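PDB 7LAP: aminoglycoside N(3)-acetyltransferase from Streptomyces griseus, which probably transfers an acetyl group from acetyl-CoA to the 3-amino group of aminoglycoside antibiotics, giving resistance to them. Local coordinates for residues R203-E208 / D224-H229; H191-L196 / F279-I284; V177-A182 / R269-A274. All blocks are in the same frame, centred on the assembly; numbering follows the deposited sequence.

Contact 1 (R203-E208 / D224-H229); sequences RFVTYE and DIDSEH
Val205 and Asp224 hold the open end of the hairpin formed by strands 204-213 and 216-225, and three backbone hydrogen bonds run between the segments. Val205 N to Asp224 O is short and nearly straight (2.8 Å, 168°), and the return bond from Asp224 N to Val205 O is longer at 3.2 Å. Past the last pair, Phe204 with Ile225, Asp226 N donates to Arg203 O at 3.0 Å, from above the carbonyl plane.

Van der Waals contacts flank these bonds. Phe204 brings the edge of its ring to Asp224 O, while its CE1 lies 3.7 Å from Ile225 CG2. On the Val205 and Asp224 face the valine divides its methyls: CG2 meets Asp224 CB, and CG1 rests 3.8 Å from Asp226 CB, the side chains crossing at about a right angle.

Polar side chains shape the loop after Ile225. With its CG anti to the backbone N (chi1 -176°), Asp226 accepts through OD1 from Glu228 N, an Asx turn, and at 2.9 Å from His229 N, an Asx motif. Asp224 OD1 accepts from His161, and a water lies within bonding distance of Asp224 OD2 and Tyr207 OH, though with more acceptors about it than protons.

Two backbone donors on one carboxylate oxygen suggest that Asp226 helps set the chain's course where the strand pairing stops, and His161 probably restricts the rotation of the Asp224 carboxylate.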
loop_
_atom_site.group_PDB
_atom_site.type_symbol
_atom_site.label_atom_id
_atom_site.label_comp_id
_atom_site.label_asym_id
_atom_site.label_seq_id
_atom_site.Cartn_x
_atom_site.Cartn_y
_atom_site.Cartn_z
ATOM N N ARG B 203 -18.491 9.419 -25.275
ATOM C CA ARG B 203 -17.475 8.394 -25.473
ATOM C C ARG B 203 -17.700 7.235 -24.518
ATOM O O ARG B 203 -17.844 7.434 -23.306
ATOM C CB ARG B 203 -16.072 8.965 -25.267
ATOM C CG ARG B 203 -15.647 9.969 -26.317
ATOM C CD ARG B 203 -14.746 11.045 -25.742
ATOM N NE ARG B 203 -14.264 11.913 -26.810
ATOM C CZ ARG B 203 -12.981 12.189 -27.042
ATOM N NH1 ARG B 203 -12.039 11.676 -26.258
ATOM N NH2 ARG B 203 -12.640 12.985 -28.053
ATOM N N PHE B 204 -17.693 6.025 -25.061
ATOM C CA PHE B 204 -17.893 4.821 -24.280
ATOM C C PHE B 204 -16.712 3.883 -24.476
ATOM O O PHE B 204 -15.984 3.965 -25.469
ATOM C CB PHE B 204 -19.210 4.141 -24.661
ATOM C CG PHE B 204 -20.426 4.922 -24.244
ATOM C CD1 PHE B 204 -20.929 4.807 -22.955
ATOM C CD2 PHE B 204 -21.067 5.771 -25.139
ATOM C CE1 PHE B 204 -22.057 5.523 -22.563
ATOM C CE2 PHE B 204 -22.191 6.489 -24.757
ATOM C CZ PHE B 204 -22.682 6.368 -23.466
ATOM N N VAL B 205 -16.512 3.001 -23.498
ATOM C CA VAL B 205 -15.435 2.022 -23.537
ATOM C C VAL B 205 -16.025 0.640 -23.338
ATOM O O VAL B 205 -17.068 0.469 -22.696
ATOM C CB VAL B 205 -14.343 2.306 -22.476
ATOM C CG1 VAL B 205 -13.577 3.547 -22.855
ATOM C CG2 VAL B 205 -14.955 2.464 -21.082
ATOM N N THR B 206 -15.364 -0.349 -23.934
ATOM C CA THR B 206 -15.647 -1.760 -23.719
ATOM C C THR B 206 -14.326 -2.435 -23.403
ATOM O O THR B 206 -13.339 -2.225 -24.116
ATOM C CB THR B 206 -16.282 -2.400 -24.951
ATOM O OG1 THR B 206 -17.573 -1.837 -25.167
ATOM C CG2 THR B 206 -16.421 -3.890 -24.755
ATOM N N TYR B 207 -14.292 -3.200 -22.318
ATOM C CA TYR B 207 -13.081 -3.901 -21.919
ATOM C C TYR B 207 -13.504 -5.201 -21.255
ATOM O O TYR B 207 -14.684 -5.422 -20.966
ATOM C CB TYR B 207 -12.200 -3.033 -20.994
ATOM C CG TYR B 207 -12.949 -2.571 -19.780
ATOM C CD1 TYR B 207 -13.694 -1.397 -19.805
ATOM C CD2 TYR B 207 -12.959 -3.338 -18.615
ATOM C CE1 TYR B 207 -14.412 -0.988 -18.692
ATOM C CE2 TYR B 207 -13.663 -2.939 -17.506
ATOM C CZ TYR B 207 -14.381 -1.766 -17.548
ATOM O OH TYR B 207 -15.093 -1.395 -16.448
ATOM N N GLU B 208 -12.548 -6.078 -21.036
ATOM C CA GLU B 208 -12.834 -7.306 -20.320
ATOM C C GLU B 208 -11.955 -7.367 -19.089
ATOM O O GLU B 208 -10.861 -6.818 -19.072
ATOM C CB GLU B 208 -12.603 -8.521 -21.189
ATOM C CG GLU B 208 -13.275 -8.382 -22.521
ATOM C CD GLU B 208 -12.796 -9.412 -23.496
ATOM O OE1 GLU B 208 -12.932 -10.612 -23.187
ATOM O OE2 GLU B 208 -12.271 -9.021 -24.559
ATOM N N ASP B 224 -18.813 1.134 -20.133
ATOM C CA ASP B 224 -18.758 2.288 -19.243
ATOM C C ASP B 224 -18.585 3.523 -20.119
ATOM O O ASP B 224 -18.287 3.420 -21.309
ATOM C CB ASP B 224 -17.605 2.138 -18.222
ATOM C CG ASP B 224 -17.621 3.213 -17.105
ATOM O OD1 ASP B 224 -18.674 3.858 -16.880
ATOM O OD2 ASP B 224 -16.585 3.388 -16.424
ATOM N N ILE B 225 -18.793 4.708 -19.535
ATOM C CA ILE B 225 -18.264 5.907 -20.192
ATOM C C ILE B 225 -16.737 5.891 -20.109
ATOM O O ILE B 225 -16.131 5.207 -19.279
ATOM C CB ILE B 225 -18.831 7.198 -19.584
ATOM C CG1 ILE B 225 -18.583 7.206 -18.076
ATOM C CG2 ILE B 225 -20.306 7.341 -19.885
ATOM C CD1 ILE B 225 -18.002 8.522 -17.541
ATOM N N ASP B 226 -16.109 6.645 -21.003
ATOM C CA ASP B 226 -14.652 6.710 -21.056
ATOM C C ASP B 226 -14.178 7.565 -19.886
ATOM O O ASP B 226 -13.995 8.777 -19.992
ATOM C CB ASP B 226 -14.196 7.274 -22.399
ATOM C CG ASP B 226 -12.691 7.276 -22.554
ATOM O OD1 ASP B 226 -11.964 7.232 -21.537
ATOM O OD2 ASP B 226 -12.228 7.319 -23.706
ATOM N N SER B 227 -13.989 6.919 -18.738
ATOM C CA SER B 227 -13.619 7.653 -17.538
ATOM C C SER B 227 -12.130 7.911 -17.459
ATOM O O SER B 227 -11.634 8.283 -16.390
ATOM C CB SER B 227 -14.084 6.907 -16.281
ATOM O OG SER B 227 -13.264 5.776 -16.003
ATOM N N GLU B 228 -11.411 7.709 -18.557
ATOM C CA GLU B 228 -9.979 7.951 -18.618
ATOM C C GLU B 228 -9.635 9.182 -19.439
ATOM O O GLU B 228 -8.835 10.012 -18.997
ATOM C CB GLU B 228 -9.267 6.722 -19.188
ATOM C CG GLU B 228 -7.761 6.861 -19.259
ATOM C CD GLU B 228 -7.061 5.526 -19.466
ATOM O OE1 GLU B 228 -7.204 4.642 -18.593
ATOM O OE2 GLU B 228 -6.370 5.358 -20.500
ATOM N N HIS B 229 -10.242 9.330 -20.620
ATOM C CA HIS B 229 -10.024 10.477 -21.491
ATOM C C HIS B 229 -11.242 11.386 -21.573
ATOM O O HIS B 229 -11.335 12.209 -22.489
ATOM C CB HIS B 229 -9.641 10.011 -22.895
ATOM C CG HIS B 229 -8.705 8.850 -22.902
ATOM N ND1 HIS B 229 -8.922 7.722 -23.660
ATOM C CD2 HIS B 229 -7.548 8.638 -22.231
ATOM C CE1 HIS B 229 -7.935 6.865 -23.464
ATOM N NE2 HIS B 229 -7.087 7.397 -22.600
HETATM O O HOH W 1 -15.326 1.044 -15.747
#

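Contact 2 (H191-L196 / F279-I284); sequences HHAEAL and FGVRWI
Val281 presses its CG1 against the backbone of helix 189-196, 3.2 Å from Ala193 O and 3.6 Å from Ala193 CB. Its chi1 of -71° turns CG1 opposite the carbonyl carbon, and this branch alone of the valine does the touching; the same methyl also meets Leu196 CB at 3.9 Å. Leu196 then carries its CG over one face of the His192 ring, toward the rim. Ala193 points its CB at the second helix, where Gly280 has no side chain, and Ala193 CB settles 4.1 Å from Gly280 C.

With Ala193 and Gly280 at the crossing, the axes of the two segments approach to 8.5 Å, and the crossing angle of -51° is close to that expected of ridges-into-grooves packing between ridges of residues four apart. Here helix 273-289, the C-terminal helix, is set against helix 189-196.

Ile284 stretches out from one turn further along: CG1 lies anti to the carbonyl carbon and chi2 is extended, which carries CD1 to within 4.0 Å of Glu194 CG, the two side chains crossing at about a right angle. Only the aliphatic part of the glutamate is used in this way. Its chain runs on extended to a carboxylate whose OE1 accepts a bond from His191 ND1 (2.8 Å, 158°), approached in the imidazole plane and nearly along the C-O axis, while OE2 is bonded to Tyr234 OH and Ala231 N.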
loop_
_atom_site.group_PDB
_atom_site.type_symbol
_atom_site.label_atom_id
_atom_site.label_comp_id
_atom_site.label_asym_id
_atom_site.label_seq_id
_atom_site.Cartn_x
_atom_site.Cartn_y
_atom_site.Cartn_z
ATOM N N HIS B 191 -17.805 11.772 -12.688
ATOM C CA HIS B 191 -18.052 10.701 -13.653
ATOM C C HIS B 191 -19.518 10.286 -13.647
ATOM O O HIS B 191 -20.043 9.859 -14.675
ATOM C CB HIS B 191 -17.173 9.483 -13.355
ATOM C CG HIS B 191 -15.726 9.690 -13.672
ATOM N ND1 HIS B 191 -15.289 10.212 -14.872
ATOM C CD2 HIS B 191 -14.614 9.456 -12.937
ATOM C CE1 HIS B 191 -13.970 10.294 -14.862
ATOM N NE2 HIS B 191 -13.536 9.827 -13.705
ATOM N N HIS B 192 -20.188 10.394 -12.498
ATOM C CA HIS B 192 -21.634 10.184 -12.448
ATOM C C HIS B 192 -22.356 11.265 -13.234
ATOM O O HIS B 192 -23.342 10.981 -13.933
ATOM C CB HIS B 192 -22.111 10.153 -10.985
ATOM C CG HIS B 192 -23.585 9.944 -10.814
ATOM N ND1 HIS B 192 -24.261 8.891 -11.393
ATOM C CD2 HIS B 192 -24.515 10.649 -10.126
ATOM C CE1 HIS B 192 -25.543 8.949 -11.064
ATOM N NE2 HIS B 192 -25.728 10.015 -10.308
ATOM N N ALA B 193 -21.867 12.506 -13.158
ATOM C CA ALA B 193 -22.409 13.564 -14.012
ATOM C C ALA B 193 -22.242 13.224 -15.492
ATOM O O ALA B 193 -23.177 13.383 -16.285
ATOM C CB ALA B 193 -21.744 14.909 -13.694
ATOM N N GLU B 194 -21.045 12.785 -15.893
ATOM C CA GLU B 194 -20.845 12.375 -17.284
ATOM C C GLU B 194 -21.815 11.266 -17.679
ATOM O O GLU B 194 -22.363 11.271 -18.789
ATOM C CB GLU B 194 -19.405 11.915 -17.498
ATOM C CG GLU B 194 -18.391 13.039 -17.494
ATOM C CD GLU B 194 -16.960 12.541 -17.683
ATOM O OE1 GLU B 194 -16.552 11.555 -17.010
ATOM O OE2 GLU B 194 -16.242 13.140 -18.517
ATOM N N ALA B 195 -22.056 10.314 -16.775
ATOM C CA ALA B 195 -22.954 9.209 -17.103
ATOM C C ALA B 195 -24.388 9.685 -17.322
ATOM O O ALA B 195 -25.095 9.131 -18.168
ATOM C CB ALA B 195 -22.899 8.147 -16.010
ATOM N N LEU B 196 -24.828 10.712 -16.590
ATOM C CA LEU B 196 -26.180 11.251 -16.738
ATOM C C LEU B 196 -26.311 12.268 -17.868
ATOM O O LEU B 196 -27.423 12.465 -18.383
ATOM C CB LEU B 196 -26.635 11.941 -15.443
ATOM C CG LEU B 196 -26.670 11.139 -14.149
ATOM C CD1 LEU B 196 -27.047 12.046 -12.974
ATOM C CD2 LEU B 196 -27.638 9.963 -14.273
ATOM N N PHE B 279 -25.040 20.561 -10.835
ATOM C CA PHE B 279 -24.264 21.581 -11.531
ATOM C C PHE B 279 -23.450 20.970 -12.663
ATOM O O PHE B 279 -23.347 21.553 -13.750
ATOM C CB PHE B 279 -23.344 22.307 -10.543
ATOM C CG PHE B 279 -22.579 23.450 -11.151
ATOM C CD1 PHE B 279 -21.372 23.224 -11.814
ATOM C CD2 PHE B 279 -23.061 24.759 -11.050
ATOM C CE1 PHE B 279 -20.659 24.287 -12.376
ATOM C CE2 PHE B 279 -22.358 25.827 -11.614
ATOM C CZ PHE B 279 -21.154 25.592 -12.283
ATOM N N GLY B 280 -22.845 19.805 -12.419
ATOM C CA GLY B 280 -21.945 19.237 -13.405
ATOM C C GLY B 280 -22.674 18.824 -14.668
ATOM O O GLY B 280 -22.206 19.078 -15.785
ATOM N N VAL B 281 -23.844 18.210 -14.519
ATOM C CA VAL B 281 -24.559 17.772 -15.710
ATOM C C VAL B 281 -25.049 18.977 -16.497
ATOM O O VAL B 281 -24.977 19.000 -17.729
ATOM C CB VAL B 281 -25.702 16.821 -15.323
ATOM C CG1 VAL B 281 -25.147 15.502 -14.856
ATOM C CG2 VAL B 281 -26.516 17.414 -14.235
ATOM N N ARG B 282 -25.511 20.017 -15.800
ATOM C CA ARG B 282 -25.938 21.223 -16.494
ATOM C C ARG B 282 -24.759 21.907 -17.178
ATOM O O ARG B 282 -24.890 22.443 -18.284
ATOM C CB ARG B 282 -26.633 22.177 -15.524
ATOM C CG ARG B 282 -27.001 23.520 -16.151
ATOM C CD ARG B 282 -28.078 24.212 -15.342
ATOM N NE ARG B 282 -27.688 24.198 -13.938
ATOM C CZ ARG B 282 -26.842 25.066 -13.387
ATOM N NH1 ARG B 282 -26.323 26.053 -14.119
ATOM N NH2 ARG B 282 -26.525 24.956 -12.100
ATOM N N TRP B 283 -23.589 21.873 -16.548
ATOM C CA TRP B 283 -22.398 22.409 -17.197
ATOM C C TRP B 283 -22.114 21.670 -18.500
ATOM O O TRP B 283 -21.894 22.287 -19.547
ATOM C CB TRP B 283 -21.207 22.317 -16.246
ATOM C CG TRP B 283 -19.999 23.062 -16.733
ATOM C CD1 TRP B 283 -19.624 24.333 -16.400
ATOM C CD2 TRP B 283 -19.012 22.575 -17.649
ATOM N NE1 TRP B 283 -18.465 24.668 -17.061
ATOM C CE2 TRP B 283 -18.067 23.603 -17.829
ATOM C CE3 TRP B 283 -18.835 21.365 -18.332
ATOM C CZ2 TRP B 283 -16.964 23.463 -18.669
ATOM C CZ3 TRP B 283 -17.741 21.224 -19.159
ATOM C CH2 TRP B 283 -16.816 22.266 -19.320
ATOM N N ILE B 284 -22.137 20.338 -18.455
ATOM C CA ILE B 284 -21.785 19.551 -19.629
ATOM C C ILE B 284 -22.817 19.735 -20.727
ATOM O O ILE B 284 -22.473 19.859 -21.908
ATOM C CB ILE B 284 -21.631 18.070 -19.244
ATOM C CG1 ILE B 284 -20.431 17.895 -18.313
ATOM C CG2 ILE B 284 -21.516 17.213 -20.495
ATOM C CD1 ILE B 284 -20.311 16.491 -17.751
#

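Contact 3 (V177-A182 / R269-A274); sequences VLLLGA and RLFDAA
Val177 and Phe271 form one of three successive antiparallel pairs that join strand 176-180 to strand 266-272 within the mixed seven-stranded sheet of this α/β protein. Four backbone hydrogen bonds set the register. Val177 and Phe271 exchange two, each 2.9 Å between one residue's N and the other's O, and Leu179 N reaches Arg269 O at 2.8 Å while Arg269 N bonds back to Leu179 O. Between these pairs, Leu178 with Leu270 is the non-hydrogen-bonded one, and there CA-H groups approach the carbonyls of Arg269 and Val177.

On the face shared by Val177, Leu179, Arg269 and Phe271, the Phe271 ring offers its edge to Val177 O, with CD1 3.6 Å away. With CG beside the backbone N (chi1 -54°), the ring brings CE1 to 4.0 Å from Leu179 CD1. On the other face Leu270 folds CD1 over the neighbouring strand, 4.0 Å from Leu178 CB.

Each face has its own helical cover. Leu34 of helix 24-34 lies against both Leu178 and Leu270, and Val249, Met252 and Leu253 of helix 244-254 pack on the Phe271 ring. Arg269, its side chain bent at chi2, makes a salt bridge through NE with Glu260 of an edge strand, 259-263. The guanidinium turns an edge to Ala182 O, and a water bridges the two, accepting from Arg269 NH1 at 2.9 Å and donating to Ala182 O at 2.7 Å.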
loop_
_atom_site.group_PDB
_atom_site.type_symbol
_atom_site.label_atom_id
_atom_site.label_comp_id
_atom_site.label_asym_id
_atom_site.label_seq_id
_atom_site.Cartn_x
_atom_site.Cartn_y
_atom_site.Cartn_z
ATOM N N VAL B 177 -18.895 15.440 -0.725
ATOM C CA VAL B 177 -17.574 15.160 -1.287
ATOM C C VAL B 177 -16.569 16.089 -0.621
ATOM O O VAL B 177 -16.767 17.310 -0.587
ATOM C CB VAL B 177 -17.556 15.325 -2.821
ATOM C CG1 VAL B 177 -16.167 15.036 -3.365
ATOM C CG2 VAL B 177 -18.566 14.353 -3.442
ATOM N N LEU B 178 -15.502 15.505 -0.080
ATOM C CA LEU B 178 -14.414 16.252 0.543
ATOM C C LEU B 178 -13.135 16.078 -0.282
ATOM O O LEU B 178 -12.686 14.948 -0.507
ATOM C CB LEU B 178 -14.227 15.760 1.980
ATOM C CG LEU B 178 -12.982 16.310 2.683
ATOM C CD1 LEU B 178 -13.152 17.787 2.966
ATOM C CD2 LEU B 178 -12.753 15.514 3.972
ATOM N N LEU B 179 -12.573 17.193 -0.772
ATOM C CA LEU B 179 -11.212 17.187 -1.300
ATOM C C LEU B 179 -10.296 17.624 -0.177
ATOM O O LEU B 179 -10.353 18.775 0.264
ATOM C CB LEU B 179 -11.075 18.121 -2.497
ATOM C CG LEU B 179 -12.130 17.868 -3.573
ATOM C CD1 LEU B 179 -11.900 18.895 -4.734
ATOM C CD2 LEU B 179 -12.151 16.412 -4.052
ATOM N N LEU B 180 -9.438 16.718 0.275
ATOM C CA LEU B 180 -8.585 16.938 1.439
ATOM C C LEU B 180 -7.142 17.091 0.935
ATOM O O LEU B 180 -6.349 16.144 0.891
ATOM C CB LEU B 180 -8.814 15.777 2.424
ATOM C CG LEU B 180 -8.081 15.749 3.771
ATOM C CD1 LEU B 180 -8.188 17.038 4.478
ATOM C CD2 LEU B 180 -8.517 14.593 4.685
ATOM N N GLY B 181 -6.814 18.314 0.518
ATOM C CA GLY B 181 -5.582 18.580 -0.175
ATOM C C GLY B 181 -5.543 18.073 -1.591
ATOM O O GLY B 181 -4.592 18.368 -2.295
ATOM N N ALA B 182 -6.505 17.260 -2.006
ATOM C CA ALA B 182 -6.537 16.749 -3.368
ATOM C C ALA B 182 -6.973 17.854 -4.325
ATOM O O ALA B 182 -7.828 18.686 -3.979
ATOM C CB ALA B 182 -7.517 15.566 -3.483
ATOM N N ARG B 269 -11.766 21.298 0.307
ATOM C CA ARG B 269 -13.050 21.754 -0.203
ATOM C C ARG B 269 -14.120 20.725 0.102
ATOM O O ARG B 269 -13.930 19.534 -0.149
ATOM C CB ARG B 269 -13.028 21.989 -1.726
ATOM C CG ARG B 269 -12.251 23.236 -2.140
ATOM C CD ARG B 269 -10.960 22.826 -2.782
ATOM N NE ARG B 269 -10.377 23.906 -3.598
ATOM C CZ ARG B 269 -9.290 23.743 -4.343
ATOM N NH1 ARG B 269 -8.705 22.545 -4.383
ATOM N NH2 ARG B 269 -8.801 24.762 -5.043
ATOM N N LEU B 270 -15.257 21.198 0.585
ATOM C CA LEU B 270 -16.361 20.338 0.989
ATOM C C LEU B 270 -17.601 20.754 0.215
ATOM O O LEU B 270 -18.001 21.923 0.262
ATOM C CB LEU B 270 -16.602 20.437 2.498
ATOM C CG LEU B 270 -17.756 19.559 3.014
ATOM C CD1 LEU B 270 -17.414 18.080 2.759
ATOM C CD2 LEU B 270 -17.965 19.844 4.511
ATOM N N PHE B 271 -18.194 19.795 -0.499
ATOM C CA PHE B 271 -19.348 19.988 -1.368
ATOM C C PHE B 271 -20.498 19.086 -0.948
ATOM O O PHE B 271 -20.282 17.935 -0.562
ATOM C CB PHE B 271 -19.037 19.615 -2.837
ATOM C CG PHE B 271 -17.842 20.323 -3.415
ATOM C CD1 PHE B 271 -16.548 19.841 -3.197
ATOM C CD2 PHE B 271 -18.019 21.454 -4.212
ATOM C CE1 PHE B 271 -15.430 20.484 -3.761
ATOM C CE2 PHE B 271 -16.912 22.113 -4.767
ATOM C CZ PHE B 271 -15.612 21.624 -4.538
ATOM N N ASP B 272 -21.729 19.560 -1.142
ATOM C CA ASP B 272 -22.867 18.647 -1.127
ATOM C C ASP B 272 -22.952 17.944 -2.486
ATOM O O ASP B 272 -22.894 18.600 -3.540
ATOM C CB ASP B 272 -24.166 19.396 -0.806
ATOM C CG ASP B 272 -24.156 20.043 0.583
ATOM O OD1 ASP B 272 -23.582 19.460 1.526
ATOM O OD2 ASP B 272 -24.720 21.147 0.742
ATOM N N ALA B 273 -23.107 16.609 -2.462
ATOM C CA ALA B 273 -23.010 15.812 -3.688
ATOM C C ALA B 273 -24.159 16.088 -4.652
ATOM O O ALA B 273 -23.945 16.124 -5.867
ATOM C CB ALA B 273 -22.974 14.318 -3.362
ATOM N N ALA B 274 -25.395 16.229 -4.151
ATOM C CA ALA B 274 -26.515 16.453 -5.067
ATOM C C ALA B 274 -26.384 17.759 -5.855
ATOM O O ALA B 274 -26.526 17.717 -7.094
ATOM C CB ALA B 274 -27.850 16.372 -4.307
HETATM O O HOH W 2 -8.551 20.601 -2.192
#

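Along the chain the order is 177-182, 191-196, 203-208, 224-229, 269-274 and 279-284, so contact 1 is nested within the loops closed by contacts 2 and 3, whose segments alternate. Contact 3 belongs to the mixed sheet. Its strand 266-272 runs straight into helix 273-289, and strand 176-180 leads by a loop to helix 189-196; the centre of contact 2 is 16 Å away. Contact 2 lies another 16 Å from the centre of contact 1, and these two touch: Ile225 packs on Glu194 and His191. Helix 189-196 lies between the C-terminal helix and the separate hairpin; the centres of contacts 1 and 3 are about 25 Å apart, on opposite sides of the chain's centre.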